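Local coordinates for glutamine amidotransferase domain-containing protein (Streptococcus mutans, PDB 3L7N), which probably acts as a class I glutamine amidotransferase, releasing ammonia from glutamine for an acceptor that remains to be defined, at residues G15-W20 with Q223-F228; F182-V187 with F216-M221. One frame throughout, in Å; residues are numbered along the deposited sequence.

Interaction 1 of 2, residues G15-W20 with Q223-F228; sequences GAYLAW and QALYSF
Y226 reaches from helix 223-228 to the backbone of helix 15-20, where its ring lies against A16 and W20, which follow one another on the same side of that helix. With CG anti to its own carbonyl carbon (chi1 -62°), the phenol leans obliquely across 15-20, and its CE1 edge meets A16 O near the ring plane at 3.4 Å. That carbonyl already accepts the helical bond from W20 N, so the ring edge is a second neighbour rather than its main partner. The hydroxyl end meets two methyls of the same helix, with Y226 OH 3.6 Å from A16 CB and 3.8 Å from A19 CB. On the W20 side, Y226 CE1 rests 3.6 Å from W20 CB. The indole's five-membered ring and the phenol are nearly parallel, planes at 24°, but with centroids 5.7 Å apart they are too offset for a true stack.

L225 makes the other half of the contact. Its CD2 methyl sits over the centre of the Y17 ring in a CH-pi contact, 3.9 Å from the centroid, while L225 CD1 lies 3.7 Å from Y17 CE1. No hydrogen bond joins the segments, whose axes cross at -52°. W20 NE1 is hydrogen-bonded to D230 OD1, one turn beyond Y226. Y17 packs on F5, V88 and V90 of strands 2-7 and 86-90, W20 on I3, and F228 edge-to-face on Y174 and F176, so both helices lie against the central sheet.

Interaction 2 of 2, residues F182-V187 with F216-M221; sequences FTPELV and FDYSSM
Y218 projects its ring into the bend where the loop of F182 and T183 turns into helix 184-193, in the alpha/beta fold of a class I glutamine amidotransferase. T183 is the N-cap of that helix, its OG1 taking a weak bond from L186 N. The tyrosine lies with CG anti to its carbonyl carbon (chi1 -66°) and points at the partner segment, which it meets from CB to the hydroxyl. Near its root, Y218 CB is 3.5 Å from F182 O. Along one side, Y218 CD1 touches F182 CB at 3.7 Å, and Y218 CE1 comes up to the edge of the phenylalanine ring, close to its plane; that ring itself turns away to stack on H179. Along the other side, Y218 CD2 lies 3.8 Å from P184 CD, the two side chains passing in opposite directions. V187 closes the far end, its CG2 methyl 3.5 Å from Y218 CZ.

The faces are occupied too. T183 N stands above one face, offset toward the rim, and F216 CD2 lies over the centre of the opposite one. The phenol is thus sandwiched between the loop backbone at T183 and the ring of F216 from its own segment. Its buried hydroxyl is bonded to M213 O, and N222 ND2 bonds F182 O. M221 SD lies in the plane of the Y218 ring at its edge, and 4.5 Å from F182 CB. Behind the tyrosine, D217 caps the turn leading into helix 219-233: its OD1 accepts from S219 N at 2.8 Å, with an N-H...O angle of 169°.

Helix 219-233 serves both contacts: its lead-in turn and first turn (Y218, M221) meet 182-187 in interaction 2, and the next turns meet 15-20 in interaction 1. Their centres are about 11 Å apart, and the partner segments touch each other directly, G15 CA lying 3.4 Å from L186 CD1. N222 bridges them, contacting A16 and bonding F182 O, while A16 and E181 share a backbone hydrogen bond. Both segments of interaction 2 fall between those of interaction 1 in sequence. Y17 and F182 both come close to, but do not contact, the probable nucleophile elbow around C91. As in class I relatives, H179 and E181, just ahead of F182, probably complete the catalytic triad.

Interaction 1 of 2, residues G15-W20 with Q223-F228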
loop_
_atom_site.group_PDB
_atom_site.type_symbol
_atom_site.label_atom_id
_atom_site.label_comp_id
_atom_site.label_asym_id
_atom_site.label_seq_id
_atom_site.Cartn_x
_atom_site.Cartn_y
_atom_site.Cartn_z
ATOM N N GLY A 15 7.226 -6.607 -3.187
ATOM C CA GLY A 15 7.329 -7.924 -2.459
ATOM C C GLY A 15 6.258 -9.007 -2.749
ATOM O O GLY A 15 6.114 -9.486 -3.873
ATOM N N ALA A 16 5.505 -9.376 -1.745
ATOM C CA ALA A 16 4.564 -10.464 -1.913
ATOM C C ALA A 16 3.485 -10.225 -2.950
ATOM O O ALA A 16 2.869 -11.171 -3.381
ATOM C CB ALA A 16 3.948 -10.836 -0.612
ATOM N N TYR A 17 3.204 -8.933 -3.320
ATOM C CA TYR A 17 2.217 -8.671 -4.413
ATOM C C TYR A 17 2.765 -9.256 -5.706
ATOM O O TYR A 17 2.038 -9.951 -6.467
ATOM C CB TYR A 17 1.950 -7.203 -4.591
ATOM C CG TYR A 17 1.129 -6.567 -3.495
ATOM C CD1 TYR A 17 -0.284 -6.626 -3.519
ATOM C CD2 TYR A 17 1.754 -5.855 -2.436
ATOM C CE1 TYR A 17 -1.064 -5.984 -2.537
ATOM C CE2 TYR A 17 0.986 -5.277 -1.393
ATOM C CZ TYR A 17 -0.439 -5.339 -1.472
ATOM O OH TYR A 17 -1.201 -4.779 -0.492
ATOM N N LEU A 18 4.090 -9.060 -5.930
ATOM C CA LEU A 18 4.739 -9.579 -7.114
ATOM C C LEU A 18 4.783 -11.071 -7.049
ATOM O O LEU A 18 4.416 -11.738 -8.028
ATOM C CB LEU A 18 6.140 -9.019 -7.264
ATOM C CG LEU A 18 6.869 -9.388 -8.571
ATOM C CD1 LEU A 18 5.935 -9.279 -9.780
ATOM C CD2 LEU A 18 8.176 -8.521 -8.791
ATOM N N ALA A 19 5.200 -11.626 -5.882
ATOM C CA ALA A 19 5.271 -13.098 -5.711
ATOM C C ALA A 19 3.933 -13.778 -5.982
ATOM O O ALA A 19 3.848 -14.767 -6.744
ATOM C CB ALA A 19 5.708 -13.401 -4.413
ATOM N N TRP A 20 2.886 -13.240 -5.393
ATOM C CA TRP A 20 1.539 -13.672 -5.687
ATOM C C TRP A 20 1.293 -13.658 -7.135
ATOM O O TRP A 20 0.844 -14.648 -7.708
ATOM C CB TRP A 20 0.497 -12.777 -4.965
ATOM C CG TRP A 20 -0.910 -13.159 -5.313
ATOM C CD1 TRP A 20 -1.627 -14.241 -4.826
ATOM C CD2 TRP A 20 -1.733 -12.549 -6.311
ATOM N NE1 TRP A 20 -2.858 -14.315 -5.457
ATOM C CE2 TRP A 20 -2.949 -13.298 -6.377
ATOM C CE3 TRP A 20 -1.590 -11.411 -7.129
ATOM C CZ2 TRP A 20 -4.030 -12.929 -7.233
ATOM C CZ3 TRP A 20 -2.677 -11.064 -8.031
ATOM C CH2 TRP A 20 -3.856 -11.822 -8.060
ATOM N N GLN A 223 0.528 -14.355 3.699
ATOM C CA GLN A 223 -0.457 -15.386 3.448
ATOM C C GLN A 223 -1.893 -14.800 3.538
ATOM O O GLN A 223 -2.779 -15.129 2.717
ATOM C CB GLN A 223 -0.248 -16.584 4.417
ATOM C CG GLN A 223 -1.192 -17.877 4.135
ATOM C CD GLN A 223 -1.236 -18.292 2.620
ATOM O OE1 GLN A 223 -0.155 -18.602 1.984
ATOM N NE2 GLN A 223 -2.471 -18.235 2.008
ATOM N N ALA A 224 -2.099 -13.905 4.498
ATOM C CA ALA A 224 -3.309 -13.191 4.586
ATOM C C ALA A 224 -3.513 -12.429 3.287
ATOM O O ALA A 224 -4.624 -12.547 2.631
ATOM C CB ALA A 224 -3.269 -12.281 5.712
ATOM N N LEU A 225 -2.442 -11.676 2.838
ATOM C CA LEU A 225 -2.475 -10.966 1.515
ATOM C C LEU A 225 -2.908 -11.866 0.371
ATOM O O LEU A 225 -3.842 -11.542 -0.351
ATOM C CB LEU A 225 -1.176 -10.388 1.223
ATOM C CG LEU A 225 -1.047 -9.405 0.098
ATOM C CD1 LEU A 225 -2.083 -8.273 0.154
ATOM C CD2 LEU A 225 0.331 -8.835 0.185
ATOM N N TYR A 226 -2.262 -13.028 0.234
ATOM C CA TYR A 226 -2.621 -13.946 -0.825
ATOM C C TYR A 226 -4.083 -14.234 -0.824
ATOM O O TYR A 226 -4.694 -14.349 -1.889
ATOM C CB TYR A 226 -1.821 -15.261 -0.741
ATOM C CG TYR A 226 -0.350 -15.080 -0.890
ATOM C CD1 TYR A 226 0.157 -14.043 -1.624
ATOM C CD2 TYR A 226 0.548 -15.959 -0.299
ATOM C CE1 TYR A 226 1.575 -13.815 -1.736
ATOM C CE2 TYR A 226 1.987 -15.757 -0.425
ATOM C CZ TYR A 226 2.464 -14.672 -1.153
ATOM O OH TYR A 226 3.839 -14.419 -1.268
ATOM N N SER A 227 -4.660 -14.456 0.361
ATOM C CA SER A 227 -6.124 -14.822 0.429
ATOM C C SER A 227 -6.959 -13.642 -0.063
ATOM O O SER A 227 -7.923 -13.841 -0.833
ATOM C CB SER A 227 -6.542 -15.177 1.831
ATOM O OG SER A 227 -6.239 -14.075 2.717
ATOM N N PHE A 228 -6.564 -12.407 0.331
ATOM C CA PHE A 228 -7.209 -11.197 -0.207
ATOM C C PHE A 228 -7.123 -11.080 -1.767
ATOM O O PHE A 228 -8.174 -10.978 -2.456
ATOM C CB PHE A 228 -6.703 -9.933 0.476
ATOM C CG PHE A 228 -7.152 -8.658 -0.195
ATOM C CD1 PHE A 228 -8.445 -8.117 0.070
ATOM C CD2 PHE A 228 -6.309 -7.999 -1.144
ATOM C CE1 PHE A 228 -8.895 -6.930 -0.586
ATOM C CE2 PHE A 228 -6.737 -6.813 -1.810
ATOM C CZ PHE A 228 -8.047 -6.276 -1.534
#

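Interaction 2 of 2, residues F182-V187 with F216-M221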
loop_
_atom_site.group_PDB
_atom_site.type_symbol
_atom_site.label_atom_id
_atom_site.label_comp_id
_atom_site.label_asym_id
_atom_site.label_seq_id
_atom_site.Cartn_x
_atom_site.Cartn_y
_atom_site.Cartn_z
ATOM N N PHE A 182 5.515 -7.341 3.124
ATOM C CA PHE A 182 6.889 -7.335 3.617
ATOM C C PHE A 182 7.518 -8.764 3.649
ATOM O O PHE A 182 6.789 -9.819 3.693
ATOM C CB PHE A 182 6.946 -6.711 4.999
ATOM C CG PHE A 182 6.970 -5.207 4.994
ATOM C CD1 PHE A 182 7.058 -4.492 3.784
ATOM C CD2 PHE A 182 6.962 -4.479 6.241
ATOM C CE1 PHE A 182 7.121 -3.064 3.781
ATOM C CE2 PHE A 182 7.015 -3.058 6.273
ATOM C CZ PHE A 182 7.099 -2.329 5.041
ATOM N N THR A 183 8.839 -8.791 3.596
ATOM C CA THR A 183 9.611 -9.963 3.784
ATOM C C THR A 183 10.915 -9.480 4.437
ATOM O O THR A 183 11.224 -8.239 4.423
ATOM C CB THR A 183 9.982 -10.577 2.444
ATOM O OG1 THR A 183 10.924 -9.727 1.780
ATOM C CG2 THR A 183 8.787 -10.772 1.565
ATOM N N PRO A 184 11.732 -10.412 4.955
ATOM C CA PRO A 184 12.947 -9.887 5.656
ATOM C C PRO A 184 13.842 -9.006 4.757
ATOM O O PRO A 184 14.348 -7.934 5.207
ATOM C CB PRO A 184 13.675 -11.148 6.105
ATOM C CG PRO A 184 12.533 -12.267 6.174
ATOM C CD PRO A 184 11.508 -11.885 5.168
ATOM N N GLU A 185 13.971 -9.362 3.497
ATOM C CA GLU A 185 14.818 -8.571 2.625
ATOM C C GLU A 185 14.231 -7.169 2.296
ATOM O O GLU A 185 14.988 -6.179 2.158
ATOM C CB GLU A 185 15.155 -9.339 1.375
ATOM C CG GLU A 185 16.102 -10.474 1.622
ATOM C CD GLU A 185 15.395 -11.759 1.958
ATOM O OE1 GLU A 185 14.141 -11.744 2.170
ATOM O OE2 GLU A 185 16.084 -12.785 2.019
ATOM N N LEU A 186 12.888 -7.070 2.179
ATOM C CA LEU A 186 12.279 -5.723 1.951
ATOM C C LEU A 186 12.497 -4.866 3.195
ATOM O O LEU A 186 12.843 -3.635 3.113
ATOM C CB LEU A 186 10.772 -5.796 1.592
ATOM C CG LEU A 186 10.247 -6.641 0.423
ATOM C CD1 LEU A 186 8.986 -6.057 -0.090
ATOM C CD2 LEU A 186 11.171 -6.769 -0.634
ATOM N N VAL A 187 12.362 -5.500 4.347
ATOM C CA VAL A 187 12.485 -4.785 5.567
ATOM C C VAL A 187 13.940 -4.338 5.779
ATOM O O VAL A 187 14.192 -3.161 6.154
ATOM C CB VAL A 187 11.949 -5.566 6.719
ATOM C CG1 VAL A 187 12.315 -4.917 7.974
ATOM C CG2 VAL A 187 10.394 -5.691 6.587
ATOM N N PHE A 216 11.593 -10.807 12.656
ATOM C CA PHE A 216 10.166 -11.133 12.724
ATOM C C PHE A 216 9.789 -12.126 11.592
ATOM O O PHE A 216 10.488 -12.221 10.615
ATOM C CB PHE A 216 9.323 -9.825 12.654
ATOM C CG PHE A 216 7.874 -10.045 12.787
ATOM C CD1 PHE A 216 7.255 -9.962 14.022
ATOM C CD2 PHE A 216 7.082 -10.384 11.646
ATOM C CE1 PHE A 216 5.803 -10.251 14.154
ATOM C CE2 PHE A 216 5.655 -10.645 11.751
ATOM C CZ PHE A 216 5.029 -10.581 12.987
ATOM N N ASP A 217 8.744 -12.913 11.779
ATOM C CA ASP A 217 8.361 -13.851 10.739
ATOM C C ASP A 217 7.149 -13.352 9.908
ATOM O O ASP A 217 5.986 -13.308 10.423
ATOM C CB ASP A 217 8.055 -15.217 11.316
ATOM C CG ASP A 217 7.559 -16.232 10.227
ATOM O OD1 ASP A 217 7.160 -15.808 9.140
ATOM O OD2 ASP A 217 7.581 -17.436 10.468
ATOM N N TYR A 218 7.388 -13.098 8.591
ATOM C CA TYR A 218 6.408 -12.428 7.751
ATOM C C TYR A 218 5.469 -13.331 7.014
ATOM O O TYR A 218 4.671 -12.855 6.240
ATOM C CB TYR A 218 7.087 -11.483 6.776
ATOM C CG TYR A 218 7.749 -10.353 7.420
ATOM C CD1 TYR A 218 7.041 -9.185 7.702
ATOM C CD2 TYR A 218 9.119 -10.423 7.792
ATOM C CE1 TYR A 218 7.668 -8.062 8.359
ATOM C CE2 TYR A 218 9.771 -9.328 8.413
ATOM C CZ TYR A 218 9.021 -8.152 8.722
ATOM O OH TYR A 218 9.614 -7.092 9.398
ATOM N N SER A 219 5.515 -14.615 7.248
ATOM C CA SER A 219 4.751 -15.539 6.375
ATOM C C SER A 219 3.243 -15.434 6.542
ATOM O O SER A 219 2.465 -15.877 5.639
ATOM C CB SER A 219 5.204 -17.026 6.532
ATOM O OG SER A 219 5.908 -17.249 7.770
ATOM N N SER A 220 2.790 -14.927 7.693
ATOM C CA SER A 220 1.358 -14.889 7.944
ATOM C C SER A 220 0.702 -13.735 7.284
ATOM O O SER A 220 -0.351 -13.905 6.661
ATOM C CB SER A 220 1.060 -14.899 9.411
ATOM O OG SER A 220 1.583 -16.069 9.978
ATOM N N MET A 221 1.320 -12.539 7.374
ATOM C CA MET A 221 0.867 -11.404 6.528
ATOM C C MET A 221 0.890 -11.684 5.022
ATOM O O MET A 221 -0.123 -11.494 4.377
ATOM C CB MET A 221 1.518 -10.078 6.860
ATOM C CG MET A 221 2.792 -10.140 7.401
ATOM S SD MET A 221 3.503 -8.537 7.224
ATOM C CE MET A 221 4.097 -8.213 8.864
#